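Local coordinates for 2-oxoglutarate carboxylase small subunit (Hydrogenobacter thermophilus, PDB 7KCT), which is the small (beta) subunit of a carboxylase, a biotin carboxylase-type protein of the ATP-grasp family that binds ADP and magnesium, at residues W404-E416 with I427-R440. Sequence-based numbering, arbitrary orientation.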
loop_
_atom_site.group_PDB
_atom_site.type_symbol
_atom_site.label_atom_id
_atom_site.label_comp_id
_atom_site.label_asym_id
_atom_site.label_seq_id
_atom_site.Cartn_x
_atom_site.Cartn_y
_atom_site.Cartn_z
ATOM N N TRP A 404 12.808 -12.931 0.804
ATOM C CA TRP A 404 12.580 -13.056 -0.640
ATOM C C TRP A 404 11.361 -13.934 -0.960
ATOM O O TRP A 404 10.523 -13.577 -1.810
ATOM C CB TRP A 404 13.846 -13.639 -1.309
ATOM C CG TRP A 404 13.613 -14.084 -2.698
ATOM C CD1 TRP A 404 13.619 -15.372 -3.163
ATOM C CD2 TRP A 404 13.346 -13.256 -3.829
ATOM N NE1 TRP A 404 13.323 -15.394 -4.506
ATOM C CE2 TRP A 404 13.178 -14.106 -4.945
ATOM C CE3 TRP A 404 13.216 -11.876 -4.004
ATOM C CZ2 TRP A 404 12.854 -13.623 -6.206
ATOM C CZ3 TRP A 404 12.923 -11.405 -5.244
ATOM C CH2 TRP A 404 12.723 -12.279 -6.330
ATOM N N GLU A 405 11.287 -15.117 -0.336
ATOM C CA GLU A 405 10.223 -16.080 -0.622
ATOM C C GLU A 405 8.839 -15.527 -0.264
ATOM O O GLU A 405 7.855 -15.831 -0.933
ATOM C CB GLU A 405 10.466 -17.393 0.153
ATOM C CG GLU A 405 11.690 -18.207 -0.261
ATOM C CD GLU A 405 13.016 -17.696 0.312
ATOM O OE1 GLU A 405 13.027 -16.843 1.247
ATOM O OE2 GLU A 405 14.065 -18.160 -0.195
ATOM N N VAL A 406 8.743 -14.772 0.827
ATOM C CA VAL A 406 7.487 -14.149 1.228
ATOM C C VAL A 406 7.114 -13.049 0.247
ATOM O O VAL A 406 5.928 -12.815 -0.011
ATOM C CB VAL A 406 7.609 -13.633 2.677
ATOM C CG1 VAL A 406 6.252 -13.058 3.197
ATOM C CG2 VAL A 406 8.192 -14.772 3.574
ATOM N N ALA A 407 8.118 -12.356 -0.313
ATOM C CA ALA A 407 7.845 -11.315 -1.291
ATOM C C ALA A 407 7.265 -11.916 -2.558
ATOM O O ALA A 407 6.292 -11.394 -3.117
ATOM C CB ALA A 407 9.135 -10.541 -1.595
ATOM N N VAL A 408 7.833 -13.032 -3.011
ATOM C CA VAL A 408 7.288 -13.744 -4.164
ATOM C C VAL A 408 5.848 -14.195 -3.900
ATOM O O VAL A 408 4.961 -14.022 -4.755
ATOM C CB VAL A 408 8.193 -14.938 -4.517
ATOM C CG1 VAL A 408 7.587 -15.724 -5.668
ATOM C CG2 VAL A 408 9.596 -14.474 -4.890
ATOM N N ASP A 409 5.614 -14.810 -2.733
ATOM C CA ASP A 409 4.278 -15.293 -2.369
ATOM C C ASP A 409 3.296 -14.133 -2.280
ATOM O O ASP A 409 2.174 -14.203 -2.806
ATOM C CB ASP A 409 4.320 -16.031 -1.023
ATOM C CG ASP A 409 5.194 -17.300 -1.030
ATOM O OD1 ASP A 409 5.352 -17.965 -2.078
ATOM O OD2 ASP A 409 5.695 -17.659 0.047
ATOM N N ARG A 410 3.749 -13.012 -1.716
ATOM C CA ARG A 410 2.887 -11.847 -1.592
ATOM C C ARG A 410 2.535 -11.280 -2.959
ATOM O O ARG A 410 1.395 -10.865 -3.185
ATOM C CB ARG A 410 3.576 -10.786 -0.727
ATOM C CG ARG A 410 2.825 -9.468 -0.616
ATOM C CD ARG A 410 3.371 -8.745 0.636
ATOM N NE ARG A 410 2.859 -9.442 1.810
ATOM C CZ ARG A 410 3.413 -9.451 3.016
ATOM N NH1 ARG A 410 4.567 -8.840 3.242
ATOM N NH2 ARG A 410 2.819 -10.118 3.988
ATOM N N MET A 411 3.492 -11.259 -3.897
ATOM C CA MET A 411 3.208 -10.752 -5.240
ATOM C C MET A 411 2.299 -11.699 -6.030
ATOM O O MET A 411 1.381 -11.249 -6.731
ATOM C CB MET A 411 4.527 -10.522 -6.005
ATOM C CG MET A 411 4.336 -10.117 -7.454
ATOM S SD MET A 411 3.568 -8.482 -7.725
ATOM C CE MET A 411 4.931 -7.413 -7.337
ATOM N N ARG A 412 2.595 -12.996 -6.021
ATOM C CA ARG A 412 1.682 -13.962 -6.634
ATOM C C ARG A 412 0.236 -13.750 -6.152
ATOM O O ARG A 412 -0.700 -13.737 -6.942
ATOM C CB ARG A 412 2.126 -15.374 -6.291
ATOM C CG ARG A 412 1.316 -16.512 -6.978
ATOM C CD ARG A 412 1.477 -17.881 -6.285
ATOM N NE ARG A 412 1.045 -17.878 -4.867
ATOM C CZ ARG A 412 1.859 -18.059 -3.826
ATOM N NH1 ARG A 412 3.154 -18.252 -4.014
ATOM N NH2 ARG A 412 1.391 -18.067 -2.577
ATOM N N SER A 413 0.045 -13.598 -4.850
ATOM C CA SER A 413 -1.293 -13.479 -4.274
ATOM C C SER A 413 -1.967 -12.159 -4.626
ATOM O O SER A 413 -3.194 -12.100 -4.747
ATOM C CB SER A 413 -1.228 -13.610 -2.752
ATOM O OG SER A 413 -0.805 -14.895 -2.401
ATOM N N ALA A 414 -1.197 -11.080 -4.670
ATOM C CA ALA A 414 -1.728 -9.799 -5.108
ATOM C C ALA A 414 -2.166 -9.882 -6.565
ATOM O O ALA A 414 -3.297 -9.512 -6.904
ATOM C CB ALA A 414 -0.678 -8.704 -4.908
ATOM N N LEU A 415 -1.325 -10.466 -7.416
ATOM C CA LEU A 415 -1.637 -10.583 -8.841
ATOM C C LEU A 415 -2.885 -11.434 -9.092
ATOM O O LEU A 415 -3.700 -11.144 -9.990
ATOM C CB LEU A 415 -0.444 -11.212 -9.552
ATOM C CG LEU A 415 0.825 -10.419 -9.805
ATOM C CD1 LEU A 415 1.965 -11.345 -10.204
ATOM C CD2 LEU A 415 0.558 -9.362 -10.885
ATOM N N GLU A 416 -3.018 -12.520 -8.358
ATOM C CA GLU A 416 -4.181 -13.396 -8.514
ATOM C C GLU A 416 -5.469 -12.692 -8.135
ATOM O O GLU A 416 -6.542 -13.121 -8.557
ATOM C CB GLU A 416 -3.962 -14.645 -7.675
ATOM C CG GLU A 416 -3.059 -15.690 -8.334
ATOM C CD GLU A 416 -2.595 -16.738 -7.318
ATOM O OE1 GLU A 416 -2.786 -16.531 -6.106
ATOM O OE2 GLU A 416 -1.973 -17.735 -7.715
ATOM N N ILE A 427 -1.036 -9.821 -16.577
ATOM C CA ILE A 427 -1.241 -10.421 -15.251
ATOM C C ILE A 427 -1.084 -11.942 -15.281
ATOM O O ILE A 427 -0.333 -12.484 -14.452
ATOM C CB ILE A 427 -2.588 -9.978 -14.672
ATOM C CG1 ILE A 427 -2.491 -8.516 -14.257
ATOM C CG2 ILE A 427 -3.000 -10.880 -13.498
ATOM C CD1 ILE A 427 -3.845 -7.867 -13.903
ATOM N N PRO A 428 -1.732 -12.677 -16.175
ATOM C CA PRO A 428 -1.562 -14.144 -16.123
ATOM C C PRO A 428 -0.102 -14.590 -16.317
ATOM O O PRO A 428 0.366 -15.523 -15.644
ATOM C CB PRO A 428 -2.467 -14.656 -17.245
ATOM C CG PRO A 428 -3.467 -13.507 -17.533
ATOM C CD PRO A 428 -2.717 -12.244 -17.185
ATOM N N LEU A 429 0.633 -13.950 -17.228
ATOM C CA LEU A 429 2.060 -14.274 -17.362
ATOM C C LEU A 429 2.803 -13.993 -16.072
ATOM O O LEU A 429 3.658 -14.772 -15.655
ATOM C CB LEU A 429 2.669 -13.478 -18.518
ATOM C CG LEU A 429 4.187 -13.481 -18.632
ATOM C CD1 LEU A 429 4.611 -14.757 -19.364
ATOM C CD2 LEU A 429 4.659 -12.247 -19.349
ATOM N N LEU A 430 2.531 -12.845 -15.442
ATOM C CA LEU A 430 3.257 -12.510 -14.230
ATOM C C LEU A 430 2.988 -13.514 -13.118
ATOM O O LEU A 430 3.888 -13.827 -12.309
ATOM C CB LEU A 430 2.892 -11.089 -13.801
ATOM C CG LEU A 430 3.293 -10.005 -14.815
ATOM C CD1 LEU A 430 2.600 -8.700 -14.504
ATOM C CD2 LEU A 430 4.827 -9.814 -14.830
ATOM N N ILE A 431 1.754 -14.011 -13.033
ATOM C CA ILE A 431 1.442 -15.020 -12.019
ATOM C C ILE A 431 2.326 -16.245 -12.213
ATOM O O ILE A 431 2.853 -16.824 -11.246
ATOM C CB ILE A 431 -0.057 -15.382 -12.077
ATOM C CG1 ILE A 431 -0.920 -14.216 -11.574
ATOM C CG2 ILE A 431 -0.338 -16.635 -11.282
ATOM C CD1 ILE A 431 -2.409 -14.330 -11.938
ATOM N N ASN A 432 2.500 -16.662 -13.469
ATOM C CA ASN A 432 3.287 -17.870 -13.742
ATOM C C ASN A 432 4.761 -17.667 -13.407
ATOM O O ASN A 432 5.443 -18.609 -13.004
ATOM C CB ASN A 432 3.126 -18.290 -15.208
ATOM C CG ASN A 432 1.810 -19.013 -15.485
ATOM O OD1 ASN A 432 1.170 -19.507 -14.581
ATOM N ND2 ASN A 432 1.420 -19.073 -16.733
ATOM N N ILE A 433 5.295 -16.465 -13.641
ATOM C CA ILE A 433 6.665 -16.174 -13.225
ATOM C C ILE A 433 6.812 -16.347 -11.719
ATOM O O ILE A 433 7.749 -17.001 -11.234
ATOM C CB ILE A 433 7.066 -14.761 -13.695
ATOM C CG1 ILE A 433 6.983 -14.669 -15.227
ATOM C CG2 ILE A 433 8.436 -14.422 -13.187
ATOM C CD1 ILE A 433 7.279 -13.284 -15.823
ATOM N N MET A 434 5.862 -15.805 -10.954
ATOM C CA MET A 434 5.942 -15.926 -9.509
ATOM C C MET A 434 5.852 -17.386 -9.058
ATOM O O MET A 434 6.404 -17.745 -8.018
ATOM C CB MET A 434 4.825 -15.118 -8.841
ATOM C CG MET A 434 4.871 -13.602 -9.089
ATOM S SD MET A 434 6.481 -12.894 -8.620
ATOM C CE MET A 434 6.974 -12.005 -10.084
ATOM N N LYS A 435 5.187 -18.244 -9.830
ATOM C CA LYS A 435 5.117 -19.669 -9.502
ATOM C C LYS A 435 6.301 -20.481 -10.037
ATOM O O LYS A 435 6.410 -21.683 -9.758
ATOM C CB LYS A 435 3.819 -20.252 -10.072
ATOM C CG LYS A 435 2.545 -19.783 -9.425
ATOM C CD LYS A 435 1.379 -20.284 -10.303
ATOM C CE LYS A 435 0.058 -20.101 -9.616
ATOM N NZ LYS A 435 -1.068 -20.450 -10.524
ATOM N N ASP A 436 7.137 -19.887 -10.870
ATOM C CA ASP A 436 8.182 -20.650 -11.529
ATOM C C ASP A 436 9.331 -20.960 -10.566
ATOM O O ASP A 436 9.812 -20.075 -9.865
ATOM C CB ASP A 436 8.691 -19.875 -12.728
ATOM C CG ASP A 436 9.943 -20.507 -13.340
ATOM O OD1 ASP A 436 9.842 -21.649 -13.804
ATOM O OD2 ASP A 436 11.010 -19.845 -13.371
ATOM N N LYS A 437 9.804 -22.217 -10.568
ATOM C CA LYS A 437 10.851 -22.604 -9.623
ATOM C C LYS A 437 12.124 -21.795 -9.836
ATOM O O LYS A 437 12.779 -21.420 -8.873
ATOM C CB LYS A 437 11.219 -24.079 -9.734
ATOM C CG LYS A 437 12.121 -24.677 -8.637
ATOM C CD LYS A 437 12.561 -26.097 -9.068
ATOM C CE LYS A 437 13.034 -26.878 -7.776
ATOM N NZ LYS A 437 13.774 -26.103 -6.796
ATOM N N ASP A 438 12.553 -21.593 -11.087
ATOM C CA ASP A 438 13.771 -20.823 -11.307
ATOM C C ASP A 438 13.631 -19.416 -10.725
ATOM O O ASP A 438 14.491 -18.957 -9.967
ATOM C CB ASP A 438 14.071 -20.783 -12.794
ATOM C CG ASP A 438 14.745 -22.068 -13.300
ATOM O OD1 ASP A 438 15.104 -22.949 -12.484
ATOM O OD2 ASP A 438 14.910 -22.201 -14.530
ATOM N N PHE A 439 12.541 -18.713 -11.036
ATOM C CA PHE A 439 12.422 -17.366 -10.484
ATOM C C PHE A 439 12.468 -17.391 -8.966
ATOM O O PHE A 439 13.218 -16.627 -8.343
ATOM C CB PHE A 439 11.148 -16.681 -10.978
ATOM C CG PHE A 439 10.984 -15.298 -10.440
ATOM C CD1 PHE A 439 11.612 -14.230 -11.037
ATOM C CD2 PHE A 439 10.216 -15.064 -9.326
ATOM C CE1 PHE A 439 11.477 -12.926 -10.507
ATOM C CE2 PHE A 439 10.048 -13.760 -8.809
ATOM C CZ PHE A 439 10.691 -12.706 -9.383
ATOM N N ARG A 440 11.727 -18.306 -8.352
ATOM C CA ARG A 440 11.712 -18.409 -6.897
ATOM C C ARG A 440 13.099 -18.673 -6.324
ATOM O O ARG A 440 13.364 -18.304 -5.174
ATOM C CB ARG A 440 10.749 -19.508 -6.448
ATOM C CG ARG A 440 9.260 -19.188 -6.515
ATOM C CD ARG A 440 8.462 -20.316 -5.824
ATOM N NE ARG A 440 8.853 -20.559 -4.422
ATOM C CZ ARG A 440 8.286 -19.951 -3.382
ATOM N NH1 ARG A 440 7.324 -19.066 -3.596
ATOM N NH2 ARG A 440 8.673 -20.213 -2.141
#
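Asp-409 and Arg-440 form the salt bridge that joins helix 404-416 to the short helix 437-440 in the biotin carboxylase C-terminal domain: Arg-440 NH1 lies 2.7 Å from Asp-409 OD1. The carboxylate and guanidinium planes are only 16° apart, and NH1 meets the syn side of OD1. Arg-412 NH1 takes the anti side of Asp-409 OD1 at 2.9 Å, from the opposite face of the carboxylate, each donor well out of its plane. One acceptor thus serves two guanidinium groups, and the shared negative charge probably offsets the nearness of their NH1 atoms. Arg-412 also turns outward, its NH2 bonding to Lys-31 O of the second subunit, so the network borders the dimer interface.

At the other polar link, Trp-404 NE1 donates to Arg-440 O (3.0 Å). The acceptor lies in the indole plane, while the donor stands 51° out of the carbonyl plane. Trp-404 CH2 touches Phe-439 CZ at 3.7 Å; the ring planes are inclined by 50°, neither stacked nor perpendicular.

The axes of the antiparallel helices 404-416 and 427-435 approach to 9.0 Å. Met-434 packs as a knob into the hole formed by Val-408, Met-411, Arg-412 and Leu-415; CG beside the backbone N and a bend at chi2 carry its SD to Met-411 CG. Arg-440 is the knob from helix 437-440, among Glu-405, Val-408, Asp-409 and Arg-412. On the sheet side, Met-411 and Leu-430 both touch Cys-345 of strand 341-351. Farther along, Leu-415 straddles two residues: CD1 meets Leu-430 CB at 3.7 Å, and CB meets Ile-431 CG1 at 3.7 Å.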